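Local coordinates for protein serine protease MT3772 (Mycobacterium tuberculosis, PDB 3K6Y) that probably cleaves peptide bonds as a membrane-linked serine endopeptidase and is thought to be needed for the bacterium's resistance to acid and oxidative stress, at residues A[38-43]-A[116-121]; A[63-68]-A[222-227]; A[83-88]-A[111-116]; A[145-150]-A[185-190]. One frame throughout, in Å; residues are numbered along the deposited sequence.

Contact 1: A[38-43]-A[116-121]; sequences AATEPS and PPLVFA
S43 bonds the proline-rich loop with its hydroxyl and presents its CB to L118, so one short side chain takes part in both the polar and the apolar side of the contact. Its OG, anti to the carbonyl carbon (chi1 -58°), donates a hydrogen bond of 2.6 Å to the carbonyl O of P116. The approach is bent: the C=O...OG angle is 146°, and OG stands 24° off the carbonyl plane. The ring of P116 lies alongside the same hydroxyl, its CD 3.7 Å from S43 OG. Two residues on, L118 spreads its fork against T40 and S43. Branch CD2 leans on S43 CB at 3.7 Å and also touches T40 CG2, while CD1 meets the methyl CG2 of T40 at 3.8 Å. The side chains of T40 and L118 cross at about a right angle, methyl against fork. T40 can offer its methyl because OG1 is turned back to the carbonyl O of V36, one turn earlier in helix 35-40. The arrangement joins helix 35-40 and the 3-10 segment 41-43 to the connection between the two six-stranded barrels, the double-barrel fold of chymotrypsin-like proteases.

Contact 2: A[63-68]-A[222-227]; sequences FVISPD and AKIGAT
I224 sends the far end of its side chain to I65 and S66, and this one methyl, CD1, makes both contacts of the pair of segments. The chain of I224 is fully stretched: CG1 is anti to the backbone N (chi1 -162°) and CD1 continues the zigzag (chi2 173°), which carries the methyl away from its own loop and up to the strand end. There it meets I65 CD1 at 3.7 Å and S66 CB, also at 3.7 Å. I65 is built differently. Its CG1 sits between the backbone N and the carbonyl carbon (chi1 51°), a less usual setting for isoleucine, and from there the chain extends so that the two isoleucine side chains run antiparallel alongside one another, CD1 against CD1. S66 contributes its CB rather than its hydroxyl to the methyl of I224. The chain turns a corner at I65, which lets two successive residues, I65 and S66, both direct their CB toward the loop. On the other side, I224 is the second residue of a type I beta turn, closed by the bond from A226 N to K223 O at 3.0 Å. The carbonyl O of I224 also accepts a hydrogen bond from R69 NE, a second tie between this loop and the first barrel. The contact is small and lies at the surface. It lays the loop after helix 214-218 against the outside of the N-terminal barrel, at the corner of strand 56-66, in the two-barrel fold of trypsin-like proteases.

Contact 3: A[83-88]-A[111-116]; sequences VTVYAG and PHLPPP
L113 pushes its CD1 methyl toward the end of strand 82-87, where V85 and A87 face the loop that leaves the N-terminal beta barrel of this trypsin-like fold. With alternate residues of the strand pointing the same way, the larger V85 and the smaller A87 form a step, and the leucine methyl settles over it. The closer touch is to A87, whose CB lies 3.8 Å from L113 CD1; V85 borders the same methyl through CG1 at 4.3 Å, a looser contact. L113 comes in from the side: its CB does not head for the strand, but CG is anti to the backbone N (chi1 179°) and the next turn of the chain (chi2 60°) swings CD1 inward. The ring of P115 is the second bump on the loop and flanks A87 beyond the leucine. The small alanine thus meets two bulkier groups, and all three touches are apolar. V85 also packs on L108 and V45 of the barrel. The CG of P115 completes the fit, 4.3 Å from A87 CB.

Contact 4: A[145-150]-A[185-190]; sequences TPARIR and GPLIDL
Strands 143-157 and 186-188 meet here through side chains, not backbone bonds: the pair whose CA atoms come closest, A147 and L187, are 8.6 Å apart. L187 spans the distance. Its CG is anti to the backbone N (chi1 -179°), which extends the side chain and brings both methyls of the fork to the other strand although the CB itself does not head there. CD2 meets the terminal methyl of I149, with L187 CD2 and I149 CD1 3.8 Å apart. CD1 lies 4.4 Å from the CB of A147, a looser touch. I149 also arrives by its end: two bends in succession (chi1 -62°, chi2 -69°) fold CD1 round toward the leucine, and the two side chains cross obliquely. A147, by contrast, points its CB toward the strand of L187, and its methyl lies beside CD1 of the fork. V131 and V133 of strand 130-135 and L195 of strand 194-201 also pack on L187, while I174 touches both A147 and I149, so the group belongs to the interior of the C-terminal barrel. L187 follows shortly after S183, the predicted nucleophile, with about 12 Å between their side chains. All three touching residues are buried and meet by methyl groups alone, so the contact rests on van der Waals packing and the exclusion of water, without a directional bond between the strands.

Contacts 1 to 3 have centres 12 to 14 Å apart, contact 1 between the barrels and contacts 2 and 3 on the N-terminal barrel. Contact 4, in the C-terminal barrel, lies 23 Å from contacts 2 and 3 by centres but 13 Å from contact 1, where T40 OG1 is 3.9 Å from I188 CD1. Contacts 1 and 3 share P116. V64 ties contact 2 to both halves of contact 1, its N 3.0 Å from S43 O and its O 2.9 Å from L118 N. D68 OD1, 3.0 Å from L113 N, links contacts 2 and 3. F63 CD2 packs 3.8 Å from P186 N. Contacts 1 to 3 lie away from the predicted triad; segment 185-190 follows its S183 closely.

Contact 1: A[38-43]-A[116-121]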
loop_
_atom_site.group_PDB
_atom_site.type_symbol
_atom_site.label_atom_id
_atom_site.label_comp_id
_atom_site.label_asym_id
_atom_site.label_seq_id
_atom_site.Cartn_x
_atom_site.Cartn_y
_atom_site.Cartn_z
ATOM N N ALA A 38 16.678 -28.209 14.761
ATOM C CA ALA A 38 16.459 -27.798 16.134
ATOM C C ALA A 38 17.280 -26.575 16.485
ATOM O O ALA A 38 16.862 -25.736 17.306
ATOM C CB ALA A 38 16.831 -28.928 17.079
ATOM N N ALA A 39 18.468 -26.490 15.886
ATOM C CA ALA A 39 19.360 -25.376 16.166
ATOM C C ALA A 39 18.865 -24.077 15.551
ATOM O O ALA A 39 19.140 -23.006 16.064
ATOM C CB ALA A 39 20.747 -25.685 15.720
ATOM N N THR A 40 18.126 -24.178 14.447
ATOM C CA THR A 40 17.661 -22.995 13.739
ATOM C C THR A 40 16.282 -22.547 14.211
ATOM O O THR A 40 15.971 -21.356 14.159
ATOM C CB THR A 40 17.634 -23.271 12.212
ATOM O OG1 THR A 40 18.925 -23.734 11.796
ATOM C CG2 THR A 40 17.320 -22.038 11.434
ATOM N N GLU A 41 15.460 -23.503 14.648
ATOM C CA GLU A 41 14.085 -23.242 15.086
ATOM C C GLU A 41 13.866 -21.998 15.956
ATOM O O GLU A 41 12.926 -21.257 15.693
ATOM C CB GLU A 41 13.494 -24.486 15.785
ATOM C CG GLU A 41 12.096 -24.231 16.362
ATOM C CD GLU A 41 11.454 -25.403 17.059
ATOM O OE1 GLU A 41 10.271 -25.256 17.427
ATOM O OE2 GLU A 41 12.126 -26.435 17.244
ATOM N N PRO A 42 14.718 -21.737 16.974
ATOM C CA PRO A 42 14.413 -20.580 17.825
ATOM C C PRO A 42 14.360 -19.255 17.070
ATOM O O PRO A 42 13.669 -18.333 17.508
ATOM C CB PRO A 42 15.558 -20.577 18.852
ATOM C CG PRO A 42 15.980 -22.034 18.915
ATOM C CD PRO A 42 15.895 -22.485 17.474
ATOM N N SER A 43 15.098 -19.166 15.968
ATOM C CA SER A 43 15.173 -17.928 15.195
ATOM C C SER A 43 14.136 -17.834 14.073
ATOM O O SER A 43 14.144 -16.866 13.317
ATOM C CB SER A 43 16.562 -17.798 14.604
ATOM O OG SER A 43 17.531 -17.823 15.647
ATOM N N PRO A 116 18.637 -15.258 18.417
ATOM C CA PRO A 116 19.694 -14.634 17.653
ATOM C C PRO A 116 19.386 -14.634 16.155
ATOM O O PRO A 116 18.518 -15.374 15.685
ATOM C CB PRO A 116 20.893 -15.555 17.940
ATOM C CG PRO A 116 20.261 -16.918 18.044
ATOM C CD PRO A 116 18.988 -16.643 18.806
ATOM N N PRO A 117 20.121 -13.820 15.390
ATOM C CA PRO A 117 19.915 -13.803 13.959
ATOM C C PRO A 117 20.474 -15.018 13.259
ATOM O O PRO A 117 21.392 -15.695 13.761
ATOM C CB PRO A 117 20.689 -12.567 13.495
ATOM C CG PRO A 117 21.726 -12.311 14.560
ATOM C CD PRO A 117 21.126 -12.834 15.842
ATOM N N LEU A 118 19.936 -15.243 12.072
ATOM C CA LEU A 118 20.496 -16.179 11.105
ATOM C C LEU A 118 21.316 -15.410 10.097
ATOM O O LEU A 118 21.038 -14.243 9.854
ATOM C CB LEU A 118 19.384 -16.934 10.370
ATOM C CG LEU A 118 18.433 -17.693 11.300
ATOM C CD1 LEU A 118 17.381 -18.391 10.476
ATOM C CD2 LEU A 118 19.171 -18.700 12.173
ATOM N N VAL A 119 22.309 -16.061 9.499
ATOM C CA VAL A 119 23.152 -15.412 8.503
ATOM C C VAL A 119 22.719 -15.868 7.128
ATOM O O VAL A 119 22.388 -17.049 6.940
ATOM C CB VAL A 119 24.660 -15.770 8.718
ATOM C CG1 VAL A 119 25.563 -14.862 7.896
ATOM C CG2 VAL A 119 25.027 -15.637 10.167
ATOM N N PHE A 120 22.702 -14.928 6.185
ATOM C CA PHE A 120 22.500 -15.258 4.776
ATOM C C PHE A 120 23.729 -15.954 4.231
ATOM O O PHE A 120 24.870 -15.527 4.484
ATOM C CB PHE A 120 22.189 -13.996 3.953
ATOM C CG PHE A 120 20.803 -13.479 4.175
ATOM C CD1 PHE A 120 20.591 -12.317 4.918
ATOM C CD2 PHE A 120 19.697 -14.164 3.650
ATOM C CE1 PHE A 120 19.319 -11.840 5.161
ATOM C CE2 PHE A 120 18.409 -13.682 3.885
ATOM C CZ PHE A 120 18.221 -12.517 4.622
ATOM N N ALA A 121 23.508 -17.040 3.503
ATOM C CA ALA A 121 24.598 -17.763 2.834
ATOM C C ALA A 121 25.293 -16.880 1.812
ATOM O O ALA A 121 24.639 -16.166 1.060
ATOM C CB ALA A 121 24.076 -19.013 2.166
#

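Contact 2: A[63-68]-A[222-227]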
loop_
_atom_site.group_PDB
_atom_site.type_symbol
_atom_site.label_atom_id
_atom_site.label_comp_id
_atom_site.label_asym_id
_atom_site.label_seq_id
_atom_site.Cartn_x
_atom_site.Cartn_y
_atom_site.Cartn_z
ATOM N N PHE A 63 11.899 -14.743 10.026
ATOM C CA PHE A 63 13.105 -15.193 10.707
ATOM C C PHE A 63 13.937 -13.989 11.121
ATOM O O PHE A 63 13.865 -12.918 10.508
ATOM C CB PHE A 63 13.913 -16.207 9.858
ATOM C CG PHE A 63 14.314 -15.680 8.513
ATOM C CD1 PHE A 63 15.594 -15.172 8.285
ATOM C CD2 PHE A 63 13.401 -15.671 7.452
ATOM C CE1 PHE A 63 15.947 -14.657 7.041
ATOM C CE2 PHE A 63 13.742 -15.161 6.218
ATOM C CZ PHE A 63 15.020 -14.660 5.998
ATOM N N VAL A 64 14.726 -14.186 12.170
ATOM C CA VAL A 64 15.538 -13.108 12.709
ATOM C C VAL A 64 16.734 -12.856 11.789
ATOM O O VAL A 64 17.518 -13.767 11.496
ATOM C CB VAL A 64 16.001 -13.431 14.130
ATOM C CG1 VAL A 64 16.769 -12.259 14.706
ATOM C CG2 VAL A 64 14.815 -13.773 15.021
ATOM N N ILE A 65 16.866 -11.609 11.330
ATOM C CA ILE A 65 17.988 -11.232 10.456
ATOM C C ILE A 65 19.060 -10.405 11.163
ATOM O O ILE A 65 20.176 -10.292 10.666
ATOM C CB ILE A 65 17.497 -10.487 9.200
ATOM C CG1 ILE A 65 16.553 -9.319 9.546
ATOM C CG2 ILE A 65 16.865 -11.482 8.229
ATOM C CD1 ILE A 65 16.296 -8.353 8.399
ATOM N N SER A 66 18.712 -9.826 12.301
ATOM C CA SER A 66 19.643 -9.028 13.102
ATOM C C SER A 66 18.890 -8.876 14.438
ATOM O O SER A 66 17.674 -9.041 14.482
ATOM C CB SER A 66 19.883 -7.691 12.411
ATOM O OG SER A 66 20.988 -6.994 12.971
ATOM N N PRO A 67 19.582 -8.551 15.545
ATOM C CA PRO A 67 18.796 -8.418 16.790
ATOM C C PRO A 67 17.567 -7.504 16.643
ATOM O O PRO A 67 17.673 -6.407 16.060
ATOM C CB PRO A 67 19.828 -7.872 17.789
ATOM C CG PRO A 67 21.130 -8.506 17.282
ATOM C CD PRO A 67 21.036 -8.417 15.767
ATOM N N ASP A 68 16.413 -7.977 17.109
ATOM C CA ASP A 68 15.196 -7.168 17.061
ATOM C C ASP A 68 14.730 -6.831 15.647
ATOM O O ASP A 68 13.951 -5.883 15.465
ATOM C CB ASP A 68 15.299 -5.925 17.932
ATOM C CG ASP A 68 15.421 -6.240 19.401
ATOM O OD1 ASP A 68 15.410 -7.418 19.792
ATOM O OD2 ASP A 68 15.475 -5.257 20.168
ATOM N N ALA A 222 19.231 -2.527 3.252
ATOM C CA ALA A 222 19.564 -1.109 3.336
ATOM C C ALA A 222 18.626 -0.286 4.185
ATOM O O ALA A 222 19.008 0.791 4.636
ATOM C CB ALA A 222 19.704 -0.480 1.952
ATOM N N LYS A 223 17.406 -0.797 4.427
ATOM C CA LYS A 223 16.429 -0.092 5.235
ATOM C C LYS A 223 16.300 -0.709 6.605
ATOM O O LYS A 223 15.388 -0.359 7.320
ATOM C CB LYS A 223 15.050 -0.057 4.562
ATOM C CG LYS A 223 14.119 1.013 5.133
ATOM C CD LYS A 223 13.037 1.427 4.141
ATOM C CE LYS A 223 12.037 2.360 4.815
ATOM N NZ LYS A 223 11.010 2.854 3.833
ATOM N N ILE A 224 17.238 -1.581 7.009
ATOM C CA ILE A 224 17.074 -2.280 8.293
ATOM C C ILE A 224 17.129 -1.319 9.487
ATOM O O ILE A 224 16.606 -1.615 10.552
ATOM C CB ILE A 224 18.093 -3.418 8.459
ATOM C CG1 ILE A 224 17.649 -4.392 9.550
ATOM C CG2 ILE A 224 19.529 -2.870 8.705
ATOM C CD1 ILE A 224 18.547 -5.637 9.625
ATOM N N GLY A 225 17.730 -0.150 9.307
ATOM C CA GLY A 225 17.836 0.819 10.378
ATOM C C GLY A 225 16.598 1.660 10.566
ATOM O O GLY A 225 16.562 2.494 11.457
ATOM N N ALA A 226 15.579 1.445 9.734
ATOM C CA ALA A 226 14.328 2.164 9.894
ATOM C C ALA A 226 13.635 1.822 11.210
ATOM O O ALA A 226 13.745 0.712 11.750
ATOM C CB ALA A 226 13.424 1.866 8.744
ATOM N N THR A 227 12.934 2.816 11.728
ATOM C CA THR A 227 12.244 2.685 12.984
ATOM C C THR A 227 10.764 3.069 12.916
ATOM O O THR A 227 9.975 2.596 13.719
ATOM C CB THR A 227 12.905 3.559 14.074
ATOM O OG1 THR A 227 13.053 4.896 13.590
ATOM C CG2 THR A 227 14.285 3.016 14.466
#

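Contact 3: A[83-88]-A[111-116]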
loop_
_atom_site.group_PDB
_atom_site.type_symbol
_atom_site.label_atom_id
_atom_site.label_comp_id
_atom_site.label_asym_id
_atom_site.label_seq_id
_atom_site.Cartn_x
_atom_site.Cartn_y
_atom_site.Cartn_z
ATOM N N VAL A 83 0.500 -6.459 13.725
ATOM C CA VAL A 83 1.364 -7.603 13.439
ATOM C C VAL A 83 1.988 -8.061 14.745
ATOM O O VAL A 83 2.540 -7.246 15.481
ATOM C CB VAL A 83 2.459 -7.227 12.429
ATOM C CG1 VAL A 83 3.403 -8.411 12.165
ATOM C CG2 VAL A 83 1.868 -6.718 11.116
ATOM N N THR A 84 1.861 -9.350 15.042
ATOM C CA THR A 84 2.474 -9.937 16.229
ATOM C C THR A 84 3.448 -11.021 15.783
ATOM O O THR A 84 3.158 -11.799 14.871
ATOM C CB THR A 84 1.404 -10.550 17.151
ATOM O OG1 THR A 84 0.458 -9.525 17.492
ATOM C CG2 THR A 84 2.019 -11.080 18.443
ATOM N N VAL A 85 4.607 -11.056 16.437
ATOM C CA VAL A 85 5.605 -12.083 16.207
ATOM C C VAL A 85 5.605 -13.030 17.419
ATOM O O VAL A 85 5.607 -12.573 18.556
ATOM C CB VAL A 85 6.994 -11.408 16.039
ATOM C CG1 VAL A 85 8.128 -12.412 16.180
ATOM C CG2 VAL A 85 7.038 -10.656 14.698
ATOM N N TYR A 86 5.604 -14.334 17.160
ATOM C CA TYR A 86 5.649 -15.308 18.261
ATOM C C TYR A 86 6.970 -16.036 18.226
ATOM O O TYR A 86 7.344 -16.598 17.196
ATOM C CB TYR A 86 4.523 -16.326 18.149
ATOM C CG TYR A 86 3.179 -15.685 18.258
ATOM C CD1 TYR A 86 2.586 -15.108 17.136
ATOM C CD2 TYR A 86 2.498 -15.633 19.471
ATOM C CE1 TYR A 86 1.361 -14.498 17.199
ATOM C CE2 TYR A 86 1.230 -15.015 19.538
ATOM C CZ TYR A 86 0.690 -14.446 18.389
ATOM O OH TYR A 86 -0.550 -13.833 18.404
ATOM N N ALA A 87 7.677 -16.004 19.356
ATOM C CA ALA A 87 8.919 -16.760 19.502
ATOM C C ALA A 87 8.859 -17.449 20.851
ATOM O O ALA A 87 8.501 -16.824 21.842
ATOM C CB ALA A 87 10.123 -15.829 19.438
ATOM N N GLY A 88 9.221 -18.728 20.886
ATOM C CA GLY A 88 9.178 -19.489 22.134
ATOM C C GLY A 88 7.815 -19.424 22.809
ATOM O O GLY A 88 7.731 -19.311 24.036
ATOM N N PRO A 111 11.095 -5.131 19.240
ATOM C CA PRO A 111 11.884 -4.877 20.449
ATOM C C PRO A 111 11.936 -6.046 21.411
ATOM O O PRO A 111 10.918 -6.710 21.649
ATOM C CB PRO A 111 11.152 -3.692 21.104
ATOM C CG PRO A 111 10.509 -2.990 19.975
ATOM C CD PRO A 111 10.130 -4.052 18.983
ATOM N N HIS A 112 13.138 -6.283 21.945
ATOM C CA HIS A 112 13.375 -7.276 23.000
ATOM C C HIS A 112 13.072 -8.709 22.569
ATOM O O HIS A 112 12.704 -9.561 23.382
ATOM C CB HIS A 112 12.626 -6.893 24.284
ATOM C CG HIS A 112 12.839 -5.467 24.691
ATOM N ND1 HIS A 112 11.815 -4.548 24.757
ATOM C CD2 HIS A 112 13.974 -4.789 24.975
ATOM C CE1 HIS A 112 12.306 -3.371 25.107
ATOM N NE2 HIS A 112 13.615 -3.491 25.248
ATOM N N LEU A 113 13.294 -9.008 21.293
ATOM C CA LEU A 113 13.069 -10.338 20.757
ATOM C C LEU A 113 14.280 -11.214 21.136
ATOM O O LEU A 113 15.398 -10.919 20.737
ATOM C CB LEU A 113 12.924 -10.238 19.249
ATOM C CG LEU A 113 12.700 -11.561 18.527
ATOM C CD1 LEU A 113 11.426 -12.247 19.001
ATOM C CD2 LEU A 113 12.673 -11.256 17.047
ATOM N N PRO A 114 14.076 -12.287 21.923
ATOM C CA PRO A 114 15.259 -13.036 22.388
ATOM C C PRO A 114 16.155 -13.771 21.387
ATOM O O PRO A 114 17.357 -13.755 21.563
ATOM C CB PRO A 114 14.682 -14.017 23.430
ATOM C CG PRO A 114 13.425 -13.358 23.879
ATOM C CD PRO A 114 12.853 -12.736 22.607
ATOM N N PRO A 115 15.602 -14.464 20.376
ATOM C CA PRO A 115 16.502 -15.308 19.585
ATOM C C PRO A 115 17.524 -14.575 18.726
ATOM O O PRO A 115 17.296 -13.439 18.302
ATOM C CB PRO A 115 15.563 -16.134 18.715
ATOM C CG PRO A 115 14.296 -15.389 18.695
ATOM C CD PRO A 115 14.193 -14.675 20.007
ATOM N N PRO A 116 18.637 -15.258 18.417
ATOM C CA PRO A 116 19.694 -14.634 17.653
ATOM C C PRO A 116 19.386 -14.634 16.155
ATOM O O PRO A 116 18.518 -15.374 15.685
ATOM C CB PRO A 116 20.893 -15.555 17.940
ATOM C CG PRO A 116 20.261 -16.918 18.044
ATOM C CD PRO A 116 18.988 -16.643 18.806
#

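Contact 4: A[145-150]-A[185-190]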
loop_
_atom_site.group_PDB
_atom_site.type_symbol
_atom_site.label_atom_id
_atom_site.label_comp_id
_atom_site.label_asym_id
_atom_site.label_seq_id
_atom_site.Cartn_x
_atom_site.Cartn_y
_atom_site.Cartn_z
ATOM N N THR A 145 10.247 -28.861 6.507
ATOM C CA THR A 145 9.806 -29.521 5.282
ATOM C C THR A 145 11.025 -29.838 4.440
ATOM O O THR A 145 11.692 -28.937 3.950
ATOM C CB THR A 145 8.803 -28.622 4.524
ATOM O OG1 THR A 145 7.661 -28.414 5.361
ATOM C CG2 THR A 145 8.365 -29.255 3.207
ATOM N N PRO A 146 11.331 -31.132 4.260
ATOM C CA PRO A 146 12.477 -31.471 3.423
ATOM C C PRO A 146 12.343 -30.929 2.000
ATOM O O PRO A 146 11.230 -30.906 1.428
ATOM C CB PRO A 146 12.472 -33.001 3.425
ATOM C CG PRO A 146 11.747 -33.376 4.679
ATOM C CD PRO A 146 10.692 -32.312 4.861
ATOM N N ALA A 147 13.451 -30.504 1.417
ATOM C CA ALA A 147 13.422 -29.896 0.102
ATOM C C ALA A 147 14.701 -30.195 -0.653
ATOM O O ALA A 147 15.677 -30.659 -0.075
ATOM C CB ALA A 147 13.182 -28.369 0.203
ATOM N N ARG A 148 14.673 -29.952 -1.956
ATOM C CA ARG A 148 15.825 -30.121 -2.812
ATOM C C ARG A 148 15.848 -28.995 -3.825
ATOM O O ARG A 148 14.820 -28.687 -4.434
ATOM C CB ARG A 148 15.825 -31.503 -3.490
ATOM C CG ARG A 148 17.119 -31.793 -4.219
ATOM C CD ARG A 148 17.218 -33.214 -4.848
ATOM N NE ARG A 148 16.929 -34.273 -3.882
ATOM C CZ ARG A 148 17.793 -34.744 -2.981
ATOM N NH1 ARG A 148 19.025 -34.251 -2.893
ATOM N NH2 ARG A 148 17.406 -35.701 -2.157
ATOM N N ILE A 149 17.006 -28.388 -4.032
ATOM C CA ILE A 149 17.131 -27.315 -5.011
ATOM C C ILE A 149 16.923 -27.867 -6.416
ATOM O O ILE A 149 17.535 -28.884 -6.786
ATOM C CB ILE A 149 18.521 -26.629 -4.964
ATOM C CG1 ILE A 149 18.782 -25.969 -3.598
ATOM C CG2 ILE A 149 18.687 -25.613 -6.091
ATOM C CD1 ILE A 149 17.897 -24.728 -3.305
ATOM N N ARG A 150 16.083 -27.199 -7.213
ATOM C CA ARG A 150 16.016 -27.492 -8.652
ATOM C C ARG A 150 16.952 -26.579 -9.425
ATOM O O ARG A 150 17.829 -27.064 -10.131
ATOM C CB ARG A 150 14.590 -27.360 -9.193
ATOM C CG ARG A 150 13.574 -28.287 -8.586
ATOM C CD ARG A 150 12.252 -28.070 -9.293
ATOM N NE ARG A 150 11.149 -28.801 -8.702
ATOM C CZ ARG A 150 10.863 -30.082 -8.947
ATOM N NH1 ARG A 150 11.648 -30.803 -9.739
ATOM N NH2 ARG A 150 9.812 -30.651 -8.390
ATOM N N GLY A 185 9.211 -17.800 5.582
ATOM C CA GLY A 185 10.201 -18.578 6.297
ATOM C C GLY A 185 11.460 -18.738 5.484
ATOM O O GLY A 185 11.483 -18.555 4.259
ATOM N N PRO A 186 12.529 -19.115 6.163
ATOM C CA PRO A 186 13.769 -19.321 5.453
ATOM C C PRO A 186 13.865 -20.698 4.783
ATOM O O PRO A 186 13.380 -21.685 5.318
ATOM C CB PRO A 186 14.816 -19.219 6.577
ATOM C CG PRO A 186 14.100 -19.789 7.766
ATOM C CD PRO A 186 12.656 -19.394 7.601
ATOM N N LEU A 187 14.531 -20.732 3.636
ATOM C CA LEU A 187 15.088 -21.966 3.102
ATOM C C LEU A 187 16.511 -22.025 3.610
ATOM O O LEU A 187 17.301 -21.109 3.350
ATOM C CB LEU A 187 15.100 -21.898 1.585
ATOM C CG LEU A 187 15.641 -23.157 0.899
ATOM C CD1 LEU A 187 14.602 -24.286 1.000
ATOM C CD2 LEU A 187 15.996 -22.887 -0.555
ATOM N N ILE A 188 16.815 -23.064 4.371
ATOM C CA ILE A 188 18.167 -23.161 4.917
ATOM C C ILE A 188 18.959 -24.272 4.275
ATOM O O ILE A 188 18.413 -25.274 3.806
ATOM C CB ILE A 188 18.192 -23.316 6.447
ATOM C CG1 ILE A 188 17.452 -24.572 6.903
ATOM C CG2 ILE A 188 17.649 -22.054 7.133
ATOM C CD1 ILE A 188 17.973 -25.148 8.240
ATOM N N ASP A 189 20.270 -24.071 4.254
ATOM C CA ASP A 189 21.193 -25.138 3.877
ATOM C C ASP A 189 21.556 -25.949 5.118
ATOM O O ASP A 189 21.117 -25.659 6.226
ATOM C CB ASP A 189 22.420 -24.591 3.132
ATOM C CG ASP A 189 23.309 -23.692 3.981
ATOM O OD1 ASP A 189 24.092 -22.937 3.358
ATOM O OD2 ASP A 189 23.279 -23.744 5.233
ATOM N N LEU A 190 22.390 -26.969 4.938
ATOM C CA LEU A 190 22.682 -27.866 6.045
ATOM C C LEU A 190 23.660 -27.270 7.053
ATOM O O LEU A 190 23.899 -27.866 8.103
ATOM C CB LEU A 190 23.174 -29.218 5.526
ATOM C CG LEU A 190 22.100 -29.985 4.744
ATOM C CD1 LEU A 190 22.508 -31.428 4.520
ATOM C CD2 LEU A 190 20.733 -29.933 5.431
#